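Local atomic coordinates of pyrroline-5-carboxylate reductase catalytic N-terminal domain-containing protein (Sinorhizobium meliloti, PDB entry 4HUJ), a protein that is of unknown function but probably binds a dinucleotide such as NAD(P)+ and may act as an oxidoreductase. Residues P160-N174 and I186-L199. Residues are numbered along the deposited sequence; the frame is centred on the assembly and turned at random.
Sequences PDKGTGSRVLFLSGN and ISSLGFAPVDLGTL
The ring of F191 is wedged between P160 and L169. P160 CB makes a CH-pi contact over its centre, 3.7 Å from the centroid, and L169 CD1 makes another on the opposite face nearer the rim, 3.6 Å from F191 CG. R167 CG, set anti to the backbone N (chi1 -176°), lies with CB against CD2 and CE2 of the ring before the chain bends away at chi2 and chi3. With an alanine in place of F191, a gap would probably open between P160 and L169, and the aliphatic part of R167 would lose its support. P160 CB also sits 3.4 Å from O of G190, in the Schellman motif ending helix 176-188, where a side chain would run into the proline. Strands 166-173 and 192-195 are the parallel strands of a right-handed beta-alpha-beta crossover through this helix; backbone hydrogen bonds run from A192 N to R167 O (2.8 Å) on to L196 N to L171 O, and G173 N to G197 O follows. Facing the helix, L169 CB meets I186 CG2, and L171 CD2 reaches P193 CB at 3.8 Å. On the other side, V168 CG1 lies over the F170 ring and touches V194 CG2; F170 CD1 meets V194 CB (3.6 Å) and L196 CD2 (3.7 Å) obliquely. Beyond the Asx turn of D195, L199 CD2 packs on G173 CA, and N174 OD1 accepts a hydrogen bond from L199 N (3.1 Å).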
loop_
_atom_site.group_PDB
_atom_site.type_symbol
_atom_site.label_atom_id
_atom_site.label_comp_id
_atom_site.label_asym_id
_atom_site.label_seq_id
_atom_site.Cartn_x
_atom_site.Cartn_y
_atom_site.Cartn_z
ATOM N N PRO A 160 -13.366 -8.941 2.182
ATOM C CA PRO A 160 -13.506 -8.072 3.356
ATOM C C PRO A 160 -14.912 -8.013 3.959
ATOM O O PRO A 160 -15.057 -7.586 5.104
ATOM C CB PRO A 160 -13.099 -6.692 2.828
ATOM C CG PRO A 160 -13.349 -6.754 1.362
ATOM C CD PRO A 160 -13.054 -8.168 0.962
ATOM N N ASP A 161 -15.930 -8.423 3.202
ATOM C CA ASP A 161 -17.312 -8.438 3.701
ATOM C C ASP A 161 -17.624 -9.753 4.419
ATOM O O ASP A 161 -17.664 -10.812 3.788
ATOM C CB ASP A 161 -18.309 -8.205 2.554
ATOM C CG ASP A 161 -19.756 -8.074 3.037
ATOM O OD1 ASP A 161 -19.981 -7.727 4.219
ATOM O OD2 ASP A 161 -20.676 -8.315 2.224
ATOM N N LYS A 162 -17.842 -9.678 5.734
ATOM C CA LYS A 162 -18.109 -10.871 6.541
ATOM C C LYS A 162 -19.526 -10.899 7.112
ATOM O O LYS A 162 -19.728 -11.211 8.294
ATOM C CB LYS A 162 -17.075 -11.025 7.661
ATOM C CG LYS A 162 -15.654 -11.175 7.164
ATOM C CD LYS A 162 -14.995 -12.412 7.758
ATOM C CE LYS A 162 -13.506 -12.459 7.441
ATOM N NZ LYS A 162 -13.177 -12.004 6.054
ATOM N N GLY A 163 -20.500 -10.573 6.263
ATOM C CA GLY A 163 -21.910 -10.594 6.642
ATOM C C GLY A 163 -22.290 -9.484 7.599
ATOM O O GLY A 163 -23.063 -8.595 7.247
ATOM N N THR A 164 -21.756 -9.549 8.817
ATOM C CA THR A 164 -22.009 -8.531 9.832
ATOM C C THR A 164 -20.736 -7.711 10.054
ATOM O O THR A 164 -20.184 -7.672 11.156
ATOM C CB THR A 164 -22.527 -9.155 11.162
ATOM O OG1 THR A 164 -23.679 -9.971 10.898
ATOM C CG2 THR A 164 -22.913 -8.074 12.188
ATOM N N GLY A 165 -20.264 -7.073 8.986
ATOM C CA GLY A 165 -19.143 -6.145 9.090
ATOM C C GLY A 165 -18.125 -6.238 7.970
ATOM O O GLY A 165 -17.990 -7.274 7.311
ATOM N N SER A 166 -17.408 -5.140 7.767
ATOM C CA SER A 166 -16.331 -5.074 6.786
ATOM C C SER A 166 -14.990 -4.990 7.499
ATOM O O SER A 166 -14.861 -4.282 8.498
ATOM C CB SER A 166 -16.510 -3.866 5.869
ATOM O OG SER A 166 -17.710 -3.983 5.120
ATOM N N ARG A 167 -14.007 -5.713 6.970
ATOM C CA ARG A 167 -12.652 -5.732 7.520
ATOM C C ARG A 167 -12.075 -4.317 7.597
ATOM O O ARG A 167 -12.131 -3.560 6.629
ATOM C CB ARG A 167 -11.753 -6.644 6.675
ATOM C CG ARG A 167 -10.318 -6.824 7.194
ATOM C CD ARG A 167 -10.296 -7.450 8.598
ATOM N NE ARG A 167 -10.792 -8.831 8.611
ATOM C CZ ARG A 167 -11.384 -9.412 9.657
ATOM N NH1 ARG A 167 -11.587 -8.739 10.786
ATOM N NH2 ARG A 167 -11.787 -10.675 9.576
ATOM N N VAL A 168 -11.509 -3.977 8.754
ATOM C CA VAL A 168 -10.996 -2.634 8.995
ATOM C C VAL A 168 -9.559 -2.482 8.517
ATOM O O VAL A 168 -8.693 -3.308 8.838
ATOM C CB VAL A 168 -11.082 -2.252 10.497
ATOM C CG1 VAL A 168 -10.348 -0.933 10.784
ATOM C CG2 VAL A 168 -12.538 -2.159 10.928
ATOM N N LEU A 169 -9.328 -1.416 7.754
ATOM C CA LEU A 169 -7.978 -0.977 7.412
ATOM C C LEU A 169 -7.752 0.415 7.974
ATOM O O LEU A 169 -8.371 1.389 7.529
ATOM C CB LEU A 169 -7.747 -0.987 5.895
ATOM C CG LEU A 169 -7.421 -2.340 5.256
ATOM C CD1 LEU A 169 -7.357 -2.213 3.741
ATOM C CD2 LEU A 169 -6.112 -2.920 5.795
ATOM N N PHE A 170 -6.878 0.509 8.969
ATOM C CA PHE A 170 -6.441 1.806 9.479
ATOM C C PHE A 170 -5.522 2.512 8.478
ATOM O O PHE A 170 -4.757 1.872 7.752
ATOM C CB PHE A 170 -5.741 1.650 10.838
ATOM C CG PHE A 170 -6.643 1.137 11.924
ATOM C CD1 PHE A 170 -7.594 1.973 12.507
ATOM C CD2 PHE A 170 -6.561 -0.191 12.350
ATOM C CE1 PHE A 170 -8.445 1.502 13.510
ATOM C CE2 PHE A 170 -7.408 -0.678 13.356
ATOM C CZ PHE A 170 -8.347 0.172 13.941
ATOM N N LEU A 171 -5.624 3.837 8.420
ATOM C CA LEU A 171 -4.702 4.643 7.612
ATOM C C LEU A 171 -4.371 5.928 8.348
ATOM O O LEU A 171 -5.049 6.294 9.306
ATOM C CB LEU A 171 -5.278 4.953 6.221
ATOM C CG LEU A 171 -6.444 5.949 6.141
ATOM C CD1 LEU A 171 -6.393 6.721 4.838
ATOM C CD2 LEU A 171 -7.787 5.231 6.292
ATOM N N SER A 172 -3.313 6.600 7.905
ATOM C CA SER A 172 -2.887 7.845 8.516
ATOM C C SER A 172 -1.976 8.580 7.545
ATOM O O SER A 172 -1.535 8.015 6.542
ATOM C CB SER A 172 -2.163 7.595 9.844
ATOM O OG SER A 172 -1.126 6.638 9.696
ATOM N N GLY A 173 -1.700 9.839 7.842
ATOM C CA GLY A 173 -0.927 10.673 6.928
ATOM C C GLY A 173 -1.157 12.144 7.206
ATOM O O GLY A 173 -2.181 12.529 7.785
ATOM N N ASN A 174 -0.206 12.966 6.775
ATOM C CA ASN A 174 -0.209 14.388 7.113
ATOM C C ASN A 174 -1.114 15.249 6.236
ATOM O O ASN A 174 -1.446 16.388 6.600
ATOM C CB ASN A 174 1.219 14.924 7.098
ATOM C CG ASN A 174 2.106 14.251 8.118
ATOM O OD1 ASN A 174 1.633 13.730 9.133
ATOM N ND2 ASN A 174 3.406 14.248 7.854
ATOM N N ILE A 186 -9.816 2.323 -0.281
ATOM C CA ILE A 186 -10.066 1.284 0.718
ATOM C C ILE A 186 -11.542 0.882 0.744
ATOM O O ILE A 186 -11.868 -0.309 0.739
ATOM C CB ILE A 186 -9.552 1.720 2.116
ATOM C CG1 ILE A 186 -8.015 1.689 2.129
ATOM C CG2 ILE A 186 -10.129 0.832 3.223
ATOM C CD1 ILE A 186 -7.355 2.414 3.316
ATOM N N SER A 187 -12.422 1.883 0.747
ATOM C CA SER A 187 -13.872 1.655 0.716
ATOM C C SER A 187 -14.306 0.945 -0.558
ATOM O O SER A 187 -15.141 0.033 -0.514
ATOM C CB SER A 187 -14.625 2.983 0.849
ATOM O OG SER A 187 -14.539 3.478 2.173
ATOM N N SER A 188 -13.724 1.356 -1.680
ATOM C CA SER A 188 -14.030 0.768 -2.983
ATOM C C SER A 188 -13.589 -0.685 -3.074
ATOM O O SER A 188 -14.220 -1.485 -3.759
ATOM C CB SER A 188 -13.400 1.585 -4.112
ATOM O OG SER A 188 -14.048 2.837 -4.235
ATOM N N LEU A 189 -12.500 -1.014 -2.379
ATOM C CA LEU A 189 -12.017 -2.389 -2.279
ATOM C C LEU A 189 -12.865 -3.261 -1.348
ATOM O O LEU A 189 -12.644 -4.465 -1.263
ATOM C CB LEU A 189 -10.549 -2.405 -1.822
ATOM C CG LEU A 189 -9.486 -1.837 -2.767
ATOM C CD1 LEU A 189 -8.150 -1.745 -2.049
ATOM C CD2 LEU A 189 -9.344 -2.674 -4.032
ATOM N N GLY A 190 -13.826 -2.653 -0.649
ATOM C CA GLY A 190 -14.734 -3.386 0.246
ATOM C C GLY A 190 -14.363 -3.385 1.721
ATOM O O GLY A 190 -15.066 -3.967 2.558
ATOM N N PHE A 191 -13.247 -2.744 2.042
ATOM C CA PHE A 191 -12.802 -2.599 3.426
ATOM C C PHE A 191 -13.426 -1.368 4.074
ATOM O O PHE A 191 -13.993 -0.504 3.395
ATOM C CB PHE A 191 -11.274 -2.497 3.481
ATOM C CG PHE A 191 -10.563 -3.748 3.050
ATOM C CD1 PHE A 191 -10.338 -4.009 1.700
ATOM C CD2 PHE A 191 -10.092 -4.654 3.995
ATOM C CE1 PHE A 191 -9.668 -5.158 1.295
ATOM C CE2 PHE A 191 -9.420 -5.820 3.598
ATOM C CZ PHE A 191 -9.211 -6.070 2.248
ATOM N N ALA A 192 -13.313 -1.290 5.397
ATOM C CA ALA A 192 -13.748 -0.116 6.140
ATOM C C ALA A 192 -12.517 0.705 6.525
ATOM O O ALA A 192 -11.715 0.254 7.345
ATOM C CB ALA A 192 -14.505 -0.536 7.376
ATOM N N PRO A 193 -12.352 1.900 5.926
ATOM C CA PRO A 193 -11.211 2.728 6.290
ATOM C C PRO A 193 -11.449 3.415 7.630
ATOM O O PRO A 193 -12.573 3.851 7.925
ATOM C CB PRO A 193 -11.137 3.752 5.153
ATOM C CG PRO A 193 -12.539 3.892 4.682
ATOM C CD PRO A 193 -13.189 2.538 4.888
ATOM N N VAL A 194 -10.410 3.465 8.459
ATOM C CA VAL A 194 -10.438 4.298 9.656
ATOM C C VAL A 194 -9.197 5.177 9.631
ATOM O O VAL A 194 -8.080 4.689 9.812
ATOM C CB VAL A 194 -10.500 3.483 10.974
ATOM C CG1 VAL A 194 -10.489 4.427 12.175
ATOM C CG2 VAL A 194 -11.756 2.593 11.018
ATOM N N ASP A 195 -9.409 6.470 9.399
ATOM C CA ASP A 195 -8.329 7.452 9.331
ATOM C C ASP A 195 -7.965 7.948 10.733
ATOM O O ASP A 195 -8.736 8.686 11.363
ATOM C CB ASP A 195 -8.761 8.612 8.423
ATOM C CG ASP A 195 -7.675 9.655 8.218
ATOM O OD1 ASP A 195 -6.609 9.597 8.871
ATOM O OD2 ASP A 195 -7.902 10.560 7.388
ATOM N N LEU A 196 -6.790 7.543 11.205
ATOM C CA LEU A 196 -6.324 7.847 12.559
ATOM C C LEU A 196 -5.765 9.253 12.702
ATOM O O LEU A 196 -5.502 9.703 13.818
ATOM C CB LEU A 196 -5.255 6.841 12.994
ATOM C CG LEU A 196 -5.681 5.370 13.089
ATOM C CD1 LEU A 196 -4.455 4.474 13.211
ATOM C CD2 LEU A 196 -6.644 5.133 14.252
ATOM N N GLY A 197 -5.570 9.935 11.578
ATOM C CA GLY A 197 -5.009 11.279 11.577
ATOM C C GLY A 197 -3.590 11.333 11.028
ATOM O O GLY A 197 -3.258 10.617 10.087
ATOM N N THR A 198 -2.761 12.190 11.623
ATOM C CA THR A 198 -1.382 12.405 11.164
ATOM C C THR A 198 -0.460 11.217 11.406
ATOM O O THR A 198 -0.775 10.317 12.178
ATOM C CB THR A 198 -0.727 13.632 11.841
ATOM O OG1 THR A 198 -0.617 13.410 13.256
ATOM C CG2 THR A 198 -1.523 14.886 11.563
ATOM N N LEU A 199 0.702 11.227 10.753
ATOM C CA LEU A 199 1.705 10.197 11.031
ATOM C C LEU A 199 2.169 10.235 12.485
ATOM O O LEU A 199 2.441 9.184 13.073
ATOM C CB LEU A 199 2.909 10.318 10.090
ATOM C CG LEU A 199 2.657 10.120 8.595
ATOM C CD1 LEU A 199 3.971 10.248 7.829
ATOM C CD2 LEU A 199 1.975 8.778 8.301
#